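Local coordinates for protein FMN Adenylyltransferase (Candida glabrata, PDB 3FWK) that transfers the adenylyl group of ATP to FMN, making FAD and releasing pyrophosphate in the last step of flavin cofactor synthesis, at residues D9-C14 against L77-L82; N40-I45 against L198-A203; T117-E122 against A274-V279; E145-A150 against A186-F191; F208-N213 against W254-R259. All blocks are in the same frame, centred on the assembly; numbering follows the deposited sequence. Where two conformers were deposited one is given.

Contact 1: residues D9-C14 against L77-L82; sequences DAAELC and LYLSCL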
# COMPACT_ATOMS: atom_id res chain seq x y z
N ASP A 9 4.65 18.94 -3.50
CA ASP A 9 4.07 19.06 -2.17
C ASP A 9 3.78 17.69 -1.58
O ASP A 9 3.95 17.48 -0.37
CB ASP A 9 2.78 19.89 -2.21
CG ASP A 9 3.02 21.37 -2.40
OD1 ASP A 9 4.13 21.90 -2.15
OD2 ASP A 9 2.04 22.03 -2.82
N ALA A 10 3.29 16.77 -2.42
CA ALA A 10 3.08 15.40 -1.93
C ALA A 10 4.38 14.75 -1.46
O ALA A 10 4.43 14.11 -0.39
CB ALA A 10 2.40 14.55 -3.00
N ALA A 11 5.43 14.90 -2.27
CA ALA A 11 6.72 14.30 -1.92
C ALA A 11 7.28 14.92 -0.64
O ALA A 11 7.77 14.22 0.24
CB ALA A 11 7.68 14.46 -3.08
N GLU A 12 7.16 16.24 -0.50
CA GLU A 12 7.65 16.90 0.71
C GLU A 12 6.87 16.46 1.94
O GLU A 12 7.46 16.23 3.00
CB GLU A 12 7.55 18.41 0.54
CG GLU A 12 8.19 19.13 1.75
CD GLU A 12 8.38 20.62 1.56
OE1 GLU A 12 7.75 21.20 0.66
OE2 GLU A 12 9.19 21.19 2.34
N LEU A 13 5.55 16.36 1.82
CA LEU A 13 4.72 15.86 2.89
C LEU A 13 5.20 14.48 3.32
O LEU A 13 5.37 14.19 4.49
CB LEU A 13 3.26 15.78 2.46
CG LEU A 13 2.36 14.96 3.39
CD1 LEU A 13 2.24 15.49 4.82
CD2 LEU A 13 0.98 14.77 2.76
N CYS A 14 5.44 13.62 2.34
CA CYS A 14 5.81 12.23 2.67
C CYS A 14 7.18 12.18 3.34
O CYS A 14 7.40 11.40 4.26
CB CYS A 14 5.81 11.38 1.41
SG CYS A 14 4.08 11.02 0.87
N LEU A 77 6.70 6.02 1.11
CA LEU A 77 8.14 5.96 1.24
C LEU A 77 8.87 6.34 -0.03
O LEU A 77 9.95 6.96 0.02
CB LEU A 77 8.56 4.57 1.73
CG LEU A 77 8.05 4.23 3.12
CD1 LEU A 77 8.31 2.76 3.41
CD2 LEU A 77 8.62 5.15 4.26
N TYR A 78 8.32 5.95 -1.19
CA TYR A 78 8.91 6.28 -2.46
C TYR A 78 8.90 7.80 -2.68
O TYR A 78 9.92 8.39 -3.07
CB TYR A 78 8.14 5.55 -3.56
CG TYR A 78 8.73 5.68 -4.94
CD1 TYR A 78 9.78 4.87 -5.32
CD2 TYR A 78 8.27 6.61 -5.85
CE1 TYR A 78 10.36 4.97 -6.56
CE2 TYR A 78 8.82 6.72 -7.10
CZ TYR A 78 9.89 5.91 -7.44
OH TYR A 78 10.47 5.99 -8.67
N LEU A 79 7.75 8.42 -2.41
CA LEU A 79 7.66 9.89 -2.49
C LEU A 79 8.63 10.57 -1.53
O LEU A 79 9.32 11.54 -1.92
CB LEU A 79 6.22 10.30 -2.24
CG LEU A 79 5.21 10.06 -3.37
CD1 LEU A 79 3.79 10.22 -2.90
CD2 LEU A 79 5.50 11.04 -4.52
N SER A 80 8.74 10.05 -0.30
CA SER A 80 9.70 10.63 0.64
C SER A 80 11.12 10.54 0.07
O SER A 80 11.89 11.49 0.16
CB SER A 80 9.61 9.84 1.94
OG SER A 80 10.65 10.24 2.86
N CYS A 81 11.47 9.41 -0.52
CA CYS A 81 12.80 9.22 -1.07
C CYS A 81 13.07 10.06 -2.28
O CYS A 81 14.21 10.49 -2.48
CB CYS A 81 13.07 7.74 -1.35
SG CYS A 81 13.25 6.77 0.14
N LEU A 82 12.06 10.32 -3.11
CA LEU A 82 12.25 11.28 -4.22
C LEU A 82 12.60 12.65 -3.69
O LEU A 82 13.50 13.32 -4.20
CB LEU A 82 10.97 11.37 -5.05
CG LEU A 82 10.60 10.15 -5.88
CD1 LEU A 82 9.23 10.36 -6.53
CD2 LEU A 82 11.66 9.86 -6.94
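Ala-11 is the first residue of 9-14 to press on 77-82. Its methyl carbon CB rests 3.5 Å from the carbonyl oxygen O of Leu-79, and the same CB looks across at the branch end CD2 of Leu-79 from 4.3 Å. With nothing larger than a methyl at this position, the backbones come close: the CA atoms of Ala-11 and Leu-79 are 4.5 Å apart. The axes of the two segments, from helices 7-23 and 69-86, approach to 7.1 Å and cross at -101°, nearly perpendicular. Helix 69-86 follows strand 61-64 of the Rossmann-like sheet, and helix 7-23 packs across this helix of the alpha/beta fold. One turn on from Ala-11, Cys-14 packs beside CB of Leu-79. Its own CB sits 3.8 Å from that atom, while SG, swung to the side of its backbone N (chi1 -74°), reaches along the leucine and lies 3.9 Å from CD1. Sulfur and methyl thus touch different parts of the leucine, SG near CB and CD1, the Ala-11 methyl near O and CD2. Leu-79 also packs on Leu-7, of the same helix as Cys-14. At its carbonyl end Cys-14 meets Ser-80, whose CB packs 3.6 Å from the oxygen O of Cys-14; that oxygen also accepts a hydrogen bond from Thr-18 OG1 in its own helix.

Contact 2: residues N40-I45 against L198-A203; sequences NTTKSI and LHWNLA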
# COMPACT_ATOMS: atom_id res chain seq x y z
N ASN A 40 14.39 2.54 7.41
CA ASN A 40 15.78 2.78 7.04
C ASN A 40 16.28 1.82 5.96
O ASN A 40 16.99 2.23 5.05
CB ASN A 40 16.66 2.74 8.29
CG ASN A 40 16.44 3.96 9.17
OD1 ASN A 40 16.11 5.02 8.68
ND2 ASN A 40 16.63 3.78 10.47
N THR A 41 15.89 0.55 6.06
CA THR A 41 16.27 -0.39 5.00
C THR A 41 15.63 -0.01 3.66
O THR A 41 16.32 -0.01 2.62
CB THR A 41 15.89 -1.81 5.37
OG1 THR A 41 16.65 -2.17 6.52
CG2 THR A 41 16.20 -2.82 4.27
N THR A 42 14.34 0.33 3.68
CA THR A 42 13.68 0.75 2.42
C THR A 42 14.35 1.98 1.81
O THR A 42 14.56 2.06 0.60
CB THR A 42 12.19 0.98 2.70
OG1 THR A 42 11.58 -0.25 3.07
CG2 THR A 42 11.49 1.61 1.49
N LYS A 43 14.65 2.97 2.66
CA LYS A 43 15.31 4.19 2.18
C LYS A 43 16.65 3.88 1.54
O LYS A 43 16.98 4.43 0.50
CB LYS A 43 15.56 5.17 3.33
CG LYS A 43 14.36 5.92 3.83
CD LYS A 43 14.89 7.00 4.84
CE LYS A 43 13.86 7.95 5.34
NZ LYS A 43 14.57 9.22 5.78
N SER A 44 17.43 2.97 2.15
CA SER A 44 18.70 2.64 1.55
C SER A 44 18.54 1.95 0.19
O SER A 44 19.28 2.24 -0.75
CB SER A 44 19.50 1.77 2.50
OG SER A 44 20.76 1.51 1.96
N ILE A 45 17.57 1.04 0.08
CA ILE A 45 17.34 0.38 -1.19
C ILE A 45 17.03 1.44 -2.26
O ILE A 45 17.57 1.37 -3.37
CB ILE A 45 16.19 -0.65 -1.05
CG1 ILE A 45 16.67 -1.85 -0.20
CG2 ILE A 45 15.71 -1.12 -2.42
CD1 ILE A 45 15.52 -2.71 0.33
N LEU A 198 10.10 -5.73 1.03
CA LEU A 198 10.03 -7.19 1.26
C LEU A 198 10.13 -7.56 2.73
O LEU A 198 9.49 -8.49 3.19
CB LEU A 198 11.16 -7.90 0.51
CG LEU A 198 11.01 -7.89 -1.01
CD1 LEU A 198 12.31 -8.37 -1.68
CD2 LEU A 198 9.85 -8.81 -1.42
N HIS A 199 10.96 -6.81 3.46
CA HIS A 199 11.26 -7.08 4.88
C HIS A 199 10.22 -6.51 5.85
O HIS A 199 10.37 -6.70 7.06
CB HIS A 199 12.63 -6.48 5.22
CG HIS A 199 12.71 -5.04 4.89
ND1 HIS A 199 12.83 -4.60 3.59
CD2 HIS A 199 12.58 -3.93 5.65
CE1 HIS A 199 12.79 -3.28 3.58
NE2 HIS A 199 12.64 -2.85 4.82
N TRP A 200 9.22 -5.78 5.37
CA TRP A 200 8.19 -5.25 6.25
C TRP A 200 7.28 -6.37 6.72
O TRP A 200 6.97 -7.27 5.95
CB TRP A 200 7.36 -4.17 5.52
CG TRP A 200 8.05 -2.88 5.40
CD1 TRP A 200 9.25 -2.62 4.78
CD2 TRP A 200 7.63 -1.66 5.99
NE1 TRP A 200 9.60 -1.30 4.94
CE2 TRP A 200 8.62 -0.69 5.67
CE3 TRP A 200 6.51 -1.27 6.74
CZ2 TRP A 200 8.54 0.63 6.12
CZ3 TRP A 200 6.43 0.06 7.18
CH2 TRP A 200 7.43 1.00 6.85
N ASN A 201 6.85 -6.31 7.97
CA ASN A 201 5.82 -7.17 8.51
C ASN A 201 4.49 -6.43 8.61
O ASN A 201 4.44 -5.19 8.56
CB ASN A 201 6.21 -7.59 9.98
CG ASN A 201 7.66 -8.05 10.12
OD1 ASN A 201 8.04 -9.04 9.51
ND2 ASN A 201 8.46 -7.34 10.95
N LEU A 202 3.41 -7.20 8.78
CA LEU A 202 2.07 -6.63 8.86
C LEU A 202 2.00 -5.55 9.94
O LEU A 202 1.43 -4.49 9.71
CB LEU A 202 1.07 -7.75 9.12
CG LEU A 202 -0.40 -7.32 9.26
CD1 LEU A 202 -0.88 -6.54 8.02
CD2 LEU A 202 -1.26 -8.54 9.55
N ALA A 203 2.58 -5.78 11.13
CA ALA A 203 2.50 -4.79 12.18
C ALA A 203 3.19 -3.49 11.78
O ALA A 203 2.77 -2.40 12.21
CB ALA A 203 3.13 -5.36 13.46
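Helix 31-50 packs here against the loop that leads from strand 192-194 of the Rossmann-like sheet into helix 202-212, and the aromatic side chains of that loop meet a pair of threonines on the helix. Trp-200 comes edge-on: its indole NE1 gives a hydrogen bond to OG1 of Thr-42, 2.9 Å long with an N-H...O angle of 152°, the hydroxyl slightly tilted from the indole plane. The two side chains cross at about a right angle. The same OG1 also lies at the edge of the His-199 ring, 3.3 Å from CE1. Over one face of that imidazole sits the CG2 methyl of Thr-41, 3.7 Å from the ring centroid and 19° off the normal, a CH-pi contact; CD1 of Trp-200 covers the opposite face. With chi1 at 54° the histidine ring is tucked over its own backbone, and NE2 is anchored by a hydrogen bond with the backbone oxygen of Ala-38. While OG1 of Thr-42 accepts the indole N-H, its single proton has two carbonyl acceptors to share or choose between, Pro-196 O and Ala-38 O. A buried hydroxyl is thus satisfied from both the helix and the loop, which probably fixes the rotation of Thr-42 and the placing of the indole.

Contact 3: residues T117-E122 against A274-V279; sequences TFKTLE and ADEDLV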
# COMPACT_ATOMS: atom_id res chain seq x y z
N THR A 117 -12.60 -6.63 -8.71
CA THR A 117 -12.03 -5.71 -7.69
C THR A 117 -13.15 -5.07 -6.87
O THR A 117 -14.19 -4.71 -7.42
CB THR A 117 -11.22 -4.62 -8.40
OG1 THR A 117 -10.24 -5.23 -9.26
CG2 THR A 117 -10.51 -3.70 -7.45
N PHE A 118 -12.94 -4.86 -5.59
CA PHE A 118 -13.88 -4.11 -4.77
C PHE A 118 -14.07 -2.70 -5.33
O PHE A 118 -13.10 -1.98 -5.63
CB PHE A 118 -13.37 -3.95 -3.32
CG PHE A 118 -13.62 -5.15 -2.45
CD1 PHE A 118 -14.81 -5.27 -1.75
CD2 PHE A 118 -12.64 -6.15 -2.35
CE1 PHE A 118 -15.06 -6.37 -0.96
CE2 PHE A 118 -12.89 -7.27 -1.52
CZ PHE A 118 -14.10 -7.38 -0.87
N LYS A 119 -15.33 -2.25 -5.37
CA LYS A 119 -15.62 -0.88 -5.81
C LYS A 119 -14.88 0.15 -4.92
O LYS A 119 -14.38 1.16 -5.40
CB LYS A 119 -17.11 -0.61 -5.73
CG LYS A 119 -17.51 0.75 -6.23
CD LYS A 119 -17.16 0.95 -7.72
CE LYS A 119 -17.93 2.09 -8.36
NZ LYS A 119 -17.96 1.87 -9.88
N THR A 120 -14.83 -0.09 -3.60
CA THR A 120 -14.20 0.88 -2.71
C THR A 120 -12.72 1.00 -3.07
O THR A 120 -12.13 2.08 -2.96
CB THR A 120 -14.34 0.45 -1.25
OG1 THR A 120 -15.71 0.44 -0.88
CG2 THR A 120 -13.64 1.45 -0.33
N LEU A 121 -12.08 -0.12 -3.43
CA LEU A 121 -10.69 -0.08 -3.84
C LEU A 121 -10.51 0.70 -5.16
O LEU A 121 -9.59 1.50 -5.27
CB LEU A 121 -10.14 -1.50 -3.93
CG LEU A 121 -8.64 -1.63 -4.07
CD1 LEU A 121 -7.86 -0.87 -2.98
CD2 LEU A 121 -8.30 -3.10 -4.00
N GLU A 122 -11.38 0.46 -6.17
CA GLU A 122 -11.34 1.28 -7.39
C GLU A 122 -11.44 2.75 -7.05
O GLU A 122 -10.68 3.59 -7.56
CB GLU A 122 -12.48 0.89 -8.35
CG GLU A 122 -12.46 -0.55 -8.85
CD GLU A 122 -11.45 -0.83 -9.91
OE1 GLU A 122 -10.68 0.05 -10.34
OE2 GLU A 122 -11.47 -2.00 -10.39
N ALA A 274 -17.82 2.39 -0.58
CA ALA A 274 -18.85 2.39 -1.57
C ALA A 274 -20.13 1.81 -0.98
O ALA A 274 -20.09 0.86 -0.18
CB ALA A 274 -18.39 1.55 -2.77
N ASP A 275 -21.28 2.35 -1.44
CA ASP A 275 -22.60 1.90 -1.02
C ASP A 275 -22.78 0.39 -1.14
O ASP A 275 -23.39 -0.24 -0.30
CB ASP A 275 -23.70 2.56 -1.86
CG ASP A 275 -23.87 4.03 -1.57
OD1 ASP A 275 -24.56 4.69 -2.38
OD2 ASP A 275 -23.33 4.54 -0.56
N GLU A 276 -22.28 -0.18 -2.22
CA GLU A 276 -22.46 -1.61 -2.49
C GLU A 276 -21.63 -2.44 -1.52
O GLU A 276 -22.04 -3.56 -1.13
CB GLU A 276 -22.13 -1.95 -3.96
CG GLU A 276 -20.67 -1.72 -4.35
CD GLU A 276 -20.37 -1.90 -5.84
OE1 GLU A 276 -19.82 -2.96 -6.22
OE2 GLU A 276 -20.62 -0.93 -6.61
N ASP A 277 -20.48 -1.90 -1.09
CA ASP A 277 -19.64 -2.62 -0.13
C ASP A 277 -20.22 -2.55 1.28
O ASP A 277 -20.19 -3.51 2.03
CB ASP A 277 -18.20 -2.10 -0.18
CG ASP A 277 -17.50 -2.50 -1.48
OD1 ASP A 277 -17.88 -3.53 -2.06
OD2 ASP A 277 -16.55 -1.80 -1.92
N LEU A 278 -20.83 -1.41 1.64
CA LEU A 278 -21.50 -1.34 2.93
C LEU A 278 -22.66 -2.33 3.00
O LEU A 278 -22.84 -2.98 4.03
CB LEU A 278 -21.98 0.10 3.22
CG LEU A 278 -22.68 0.26 4.57
CD1 LEU A 278 -21.69 -0.00 5.77
CD2 LEU A 278 -23.30 1.63 4.72
N VAL A 279 -23.43 -2.48 1.92
CA VAL A 279 -24.53 -3.44 1.91
C VAL A 279 -23.98 -4.85 2.15
O VAL A 279 -24.50 -5.61 2.94
CB VAL A 279 -25.30 -3.35 0.56
CG1 VAL A 279 -26.30 -4.49 0.48
CG2 VAL A 279 -26.05 -2.02 0.47
O HOH W 1 -17.40 -4.00 -4.66
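Carboxylate oxygen OD2 of Asp-277 is gripped twice by Thr-120. The hydroxyl OG1 of Thr-120 donates to it at 2.6 Å, using the anti lone pair, and the backbone N of Thr-120 adds a bond of 3.0 Å that arrives nearly along the C-O axis at an N-H...O angle of 147°. OG1 in turn accepts from the backbone N of Ala-274, at 2.9 Å and 163°, so the hydroxyl relays between the two segments. With OG1 beside its own backbone N (chi1 -64°), hydroxyl and amide of Thr-120 can face the same oxygen. The other carboxylate oxygen, OD1, accepts a hydrogen bond from a water at 2.7 Å; this water accepts from Lys-119 N and also donates to Glu-276 OE1. OD1 further lies at the edge of the Phe-118 ring, 3.5 Å from CD1, and forms a salt bridge with Lys-280. On the exposed flank, CB of Lys-119 packs 3.5 Å from CD of Glu-276, the side chains crossing at about a right angle. Thr-120 N belongs to the first turn of helix 119-131, where an N-H has no i-4 carbonyl within the helix: a side chain of helix 275-282 is bound at the N-terminal end of another, its charge probably favoured there.

Contact 4: residues E145-A150 against A186-F191; sequences ETMAEA and ANWPDF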
# COMPACT_ATOMS: atom_id res chain seq x y z
N GLU A 145 -6.89 -11.75 -19.27
CA GLU A 145 -5.45 -11.85 -19.52
C GLU A 145 -4.72 -12.02 -18.19
O GLU A 145 -5.23 -11.64 -17.13
CB GLU A 145 -4.96 -10.62 -20.31
CG GLU A 145 -4.99 -9.34 -19.48
CD GLU A 145 -4.58 -8.10 -20.25
OE1 GLU A 145 -4.01 -8.24 -21.37
OE2 GLU A 145 -4.77 -6.97 -19.74
N THR A 146 -3.51 -12.57 -18.25
CA THR A 146 -2.69 -12.73 -17.05
C THR A 146 -1.98 -11.41 -16.71
O THR A 146 -1.92 -10.48 -17.54
CB THR A 146 -1.60 -13.78 -17.27
OG1 THR A 146 -0.75 -13.30 -18.33
CG2 THR A 146 -2.22 -15.12 -17.70
N MET A 147 -1.42 -11.34 -15.51
CA MET A 147 -0.66 -10.16 -15.12
C MET A 147 0.51 -9.94 -16.07
O MET A 147 0.78 -8.81 -16.46
CB MET A 147 -0.16 -10.33 -13.70
CG MET A 147 0.61 -9.14 -13.21
SD MET A 147 0.95 -9.13 -11.46
CE MET A 147 -0.54 -8.29 -10.92
N ALA A 148 1.20 -11.02 -16.44
CA ALA A 148 2.33 -10.91 -17.37
C ALA A 148 1.87 -10.28 -18.67
O ALA A 148 2.50 -9.38 -19.22
CB ALA A 148 2.96 -12.29 -17.62
N GLU A 149 0.71 -10.75 -19.16
CA GLU A 149 0.16 -10.23 -20.42
C GLU A 149 -0.21 -8.75 -20.30
O GLU A 149 0.03 -7.94 -21.20
CB GLU A 149 -1.05 -11.07 -20.88
CG GLU A 149 -0.64 -12.47 -21.40
CD GLU A 149 -1.80 -13.43 -21.55
OE1 GLU A 149 -2.87 -13.30 -20.92
OE2 GLU A 149 -1.63 -14.39 -22.32
N ALA A 150 -0.83 -8.38 -19.18
CA ALA A 150 -1.20 -6.97 -18.98
C ALA A 150 0.05 -6.09 -18.94
O ALA A 150 0.05 -4.97 -19.47
CB ALA A 150 -2.00 -6.82 -17.67
N ALA A 186 10.68 -14.87 -17.22
CA ALA A 186 10.87 -14.97 -18.67
C ALA A 186 9.63 -14.64 -19.49
O ALA A 186 9.75 -14.21 -20.64
CB ALA A 186 11.37 -16.34 -19.06
N ASN A 187 8.43 -14.83 -18.91
CA ASN A 187 7.18 -14.56 -19.64
C ASN A 187 6.62 -13.18 -19.39
O ASN A 187 5.52 -12.89 -19.81
CB ASN A 187 6.15 -15.65 -19.38
CG ASN A 187 5.60 -15.61 -18.00
OD1 ASN A 187 6.23 -15.10 -17.07
ND2 ASN A 187 4.42 -16.16 -17.83
N TRP A 188 7.38 -12.33 -18.70
CA TRP A 188 7.03 -10.92 -18.55
C TRP A 188 7.78 -10.08 -19.57
O TRP A 188 8.81 -10.54 -20.09
CB TRP A 188 7.47 -10.48 -17.16
CG TRP A 188 6.48 -10.83 -16.10
CD1 TRP A 188 6.01 -12.07 -15.79
CD2 TRP A 188 5.89 -9.93 -15.20
NE1 TRP A 188 5.11 -12.00 -14.74
CE2 TRP A 188 5.03 -10.70 -14.35
CE3 TRP A 188 5.97 -8.56 -15.02
CZ2 TRP A 188 4.26 -10.11 -13.34
CZ3 TRP A 188 5.19 -7.97 -14.00
CH2 TRP A 188 4.37 -8.76 -13.17
N PRO A 189 7.37 -8.83 -19.76
CA PRO A 189 8.27 -7.88 -20.37
C PRO A 189 9.56 -7.81 -19.54
O PRO A 189 9.56 -8.08 -18.33
CB PRO A 189 7.51 -6.56 -20.29
CG PRO A 189 6.56 -6.74 -19.16
CD PRO A 189 6.12 -8.17 -19.28
N ASP A 190 10.64 -7.41 -20.18
CA ASP A 190 11.95 -7.38 -19.55
C ASP A 190 12.11 -6.09 -18.79
O ASP A 190 12.29 -5.03 -19.39
CB ASP A 190 12.98 -7.49 -20.69
CG ASP A 190 14.39 -7.39 -20.19
OD1 ASP A 190 14.62 -7.40 -18.96
OD2 ASP A 190 15.29 -7.29 -21.06
N PHE A 191 12.02 -6.14 -17.46
CA PHE A 191 12.36 -5.01 -16.64
C PHE A 191 12.97 -5.51 -15.33
O PHE A 191 12.89 -6.70 -15.02
CB PHE A 191 11.17 -4.00 -16.47
CG PHE A 191 9.90 -4.58 -15.86
CD1 PHE A 191 8.78 -4.90 -16.65
CD2 PHE A 191 9.78 -4.66 -14.47
CE1 PHE A 191 7.60 -5.42 -16.03
CE2 PHE A 191 8.62 -5.16 -13.86
CZ PHE A 191 7.53 -5.54 -14.65
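The first turn of helix 147-157 lies against the irregular loop joining strands 181-183 and 192-194, and the backbones draw nearest where the CA atoms of Ala-148 and Trp-188 stand 4.8 Å apart. Ala-148 makes the central contact. Its CB sits over the five-membered ring of Trp-188, 3.8 Å from the centroid and 26° off the normal, a CH-pi contact in which the methyl leans toward CD1 and NE1. That same CB is 3.4 Å from the carbonyl oxygen O of Asn-187, so the methyl meets both the indole and the loop backbone. Met-147 takes the far end of the indole. Its side chain leaves with CG anti to the backbone N (chi1 -178°), which brings CG to 3.8 Å from CH2 of Trp-188; SD lies obliquely, 5.0 Å from the centroid of the six-membered ring, a Met-aromatic contact. The helix start itself is a capping box: Glu-149 N donates to Thr-146 OG1 at 3.1 Å, and Thr-146 N returns a straighter bond to Glu-149 OE1. This holds the turn that carries Met-147 and Ala-148. The loop faces the helix near the edge of the sheet, where strand 181-183 runs antiparallel to 192-194. Phe-151, one turn further along the helix, stacks with Trp-188, and CD of Pro-189 touches the carbonyl oxygen O of Ala-148 at 3.8 Å.

Contact 5: residues F208-N213 against W254-R259; sequences FLLYSN and WEIENR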
# COMPACT_ATOMS: atom_id res chain seq x y z
N PHE A 208 2.96 2.39 10.53
CA PHE A 208 3.33 3.50 9.71
C PHE A 208 2.09 4.13 9.05
O PHE A 208 1.94 5.36 9.01
CB PHE A 208 4.34 3.06 8.68
CG PHE A 208 4.88 4.21 7.86
CD1 PHE A 208 5.79 5.11 8.42
CD2 PHE A 208 4.48 4.41 6.55
CE1 PHE A 208 6.29 6.16 7.70
CE2 PHE A 208 4.99 5.46 5.80
CZ PHE A 208 5.89 6.35 6.38
N LEU A 209 1.21 3.30 8.51
CA LEU A 209 0.05 3.84 7.84
C LEU A 209 -0.85 4.63 8.79
O LEU A 209 -1.34 5.68 8.42
CB LEU A 209 -0.74 2.72 7.18
CG LEU A 209 -1.64 3.08 5.98
CD1 LEU A 209 -0.89 3.95 4.93
CD2 LEU A 209 -2.12 1.79 5.33
N LEU A 210 -1.06 4.11 9.98
CA LEU A 210 -1.88 4.82 10.95
C LEU A 210 -1.24 6.12 11.38
O LEU A 210 -1.92 7.17 11.47
CB LEU A 210 -2.19 3.91 12.15
CG LEU A 210 -3.14 2.75 11.85
CD1 LEU A 210 -3.06 1.74 12.97
CD2 LEU A 210 -4.59 3.24 11.65
N TYR A 211 0.07 6.10 11.64
CA TYR A 211 0.74 7.32 12.03
C TYR A 211 0.66 8.38 10.93
O TYR A 211 0.59 9.58 11.20
CB TYR A 211 2.21 7.02 12.34
CG TYR A 211 2.96 8.28 12.69
CD1 TYR A 211 2.84 8.84 13.96
CD2 TYR A 211 3.72 8.97 11.73
CE1 TYR A 211 3.50 10.03 14.29
CE2 TYR A 211 4.36 10.14 12.05
CZ TYR A 211 4.21 10.66 13.30
OH TYR A 211 4.85 11.87 13.57
N SER A 212 0.71 7.93 9.68
CA SER A 212 0.81 8.89 8.57
C SER A 212 -0.38 9.84 8.51
O SER A 212 -0.23 10.93 7.99
CB SER A 212 0.91 8.15 7.22
OG SER A 212 -0.36 7.62 6.79
N ASN A 213 -1.54 9.40 8.99
CA ASN A 213 -2.77 10.19 8.90
C ASN A 213 -3.16 10.48 7.46
O ASN A 213 -3.90 11.42 7.21
CB ASN A 213 -2.61 11.49 9.69
CG ASN A 213 -3.92 12.13 10.05
OD1 ASN A 213 -5.00 11.50 10.02
ND2 ASN A 213 -3.84 13.38 10.47
N TRP A 254 -0.58 4.56 20.34
CA TRP A 254 0.23 5.78 20.30
C TRP A 254 0.19 6.42 18.93
O TRP A 254 0.01 7.63 18.79
CB TRP A 254 1.67 5.51 20.75
CG TRP A 254 2.38 6.79 21.00
CD1 TRP A 254 2.47 7.48 22.21
CD2 TRP A 254 3.05 7.59 20.03
NE1 TRP A 254 3.19 8.62 22.03
CE2 TRP A 254 3.55 8.74 20.71
CE3 TRP A 254 3.28 7.45 18.64
CZ2 TRP A 254 4.24 9.74 20.04
CZ3 TRP A 254 3.96 8.44 17.98
CH2 TRP A 254 4.44 9.58 18.68
N GLU A 255 0.36 5.59 17.90
CA GLU A 255 0.39 6.09 16.53
C GLU A 255 -0.90 6.77 16.18
O GLU A 255 -0.87 7.81 15.50
CB GLU A 255 0.61 4.91 15.56
CG GLU A 255 1.97 4.26 15.64
CD GLU A 255 2.03 3.04 16.59
OE1 GLU A 255 1.42 3.10 17.67
OE2 GLU A 255 2.69 2.04 16.22
N ILE A 256 -2.03 6.19 16.57
CA ILE A 256 -3.33 6.77 16.23
C ILE A 256 -3.54 8.07 17.02
O ILE A 256 -3.96 9.08 16.44
CB ILE A 256 -4.45 5.75 16.56
CG1 ILE A 256 -4.39 4.60 15.55
CG2 ILE A 256 -5.81 6.44 16.45
CD1 ILE A 256 -5.23 3.44 15.93
N GLU A 257 -3.21 8.06 18.31
CA GLU A 257 -3.45 9.24 19.16
C GLU A 257 -2.49 10.38 18.85
O GLU A 257 -2.77 11.54 19.21
CB GLU A 257 -3.32 8.82 20.64
CG GLU A 257 -4.46 7.93 21.13
CD GLU A 257 -4.27 7.44 22.57
OE1 GLU A 257 -3.15 7.57 23.12
OE2 GLU A 257 -5.25 6.88 23.12
N ASN A 258 -1.35 10.09 18.26
CA ASN A 258 -0.30 11.08 18.01
C ASN A 258 0.05 11.15 16.54
O ASN A 258 1.18 11.51 16.14
CB ASN A 258 0.94 10.73 18.82
CG ASN A 258 0.64 10.72 20.29
OD1 ASN A 258 0.30 9.68 20.90
ND2 ASN A 258 0.66 11.88 20.86
N ARG A 259 -0.92 10.81 15.70
CA ARG A 259 -0.67 10.74 14.26
C ARG A 259 -0.26 12.10 13.67
O ARG A 259 -0.51 13.17 14.27
CB ARG A 259 -1.86 10.15 13.53
CG ARG A 259 -3.10 11.00 13.57
CD ARG A 259 -4.26 10.17 13.08
NE ARG A 259 -5.50 10.92 13.07
CZ ARG A 259 -6.64 10.44 12.56
NH1 ARG A 259 -6.72 9.20 12.10
NH2 ARG A 259 -7.71 11.22 12.52
O HOH W 2 -4.78 7.11 12.04
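Leu-210 and Ile-256 run alongside each other in the same direction, with the CD1 atom of each 4.0 Å from that of the other. They join the C-terminal end of helix 202-212, which follows strand 192-194 of the Rossmann-like sheet, to the next helix in the chain, the short 253-257. Tyr-211 and Trp-254 are likewise ranged in parallel, CE1 of the tyrosine 4.0 Å from CZ3 of the indole. The tyrosine CE1 also lies 3.3 Å from the carbonyl oxygen O of Asn-258; its hydroxyl is hydrogen-bonded to Ser-20 of helix 7-23. Beyond the helix ends, Asn-213 and Arg-259 meet at about a right angle, their amide and guanidinium planes only 23° apart; ND2 is bonded to the backbone oxygen of Tyr-260. OD1 of Asn-213 stands 3.1 Å above the centre of the guanidinium, stacked over the face and not hydrogen-bonded to it, while at the edge NH1 of Arg-259 donates to a water, 2.9 Å away, that bonds onward to Leu-210 O.

From the N terminus, contact 1 closes first, setting helix 7-23 on helix 69-86. Contact 2 starts within that loop, on helix 31-50, and ends far beyond it at 198-203, so the two cross; they also touch through Leu-77. Contact 3, joining helices 119-131 and 275-282, opens inside the span of contact 2 and closes last, so these cross too. Contact 4, between helix 147-157 and the loop before strand 192-194, lies within both spans, on the opposite side of the chain's centre from contact 5. Contact 5, within contact 3 alone, ties helix 202-212 to helix 253-257; its Phe-208 reaches both Trp-200 and Leu-77, joining contacts 1, 2 and 5 into one helical cluster.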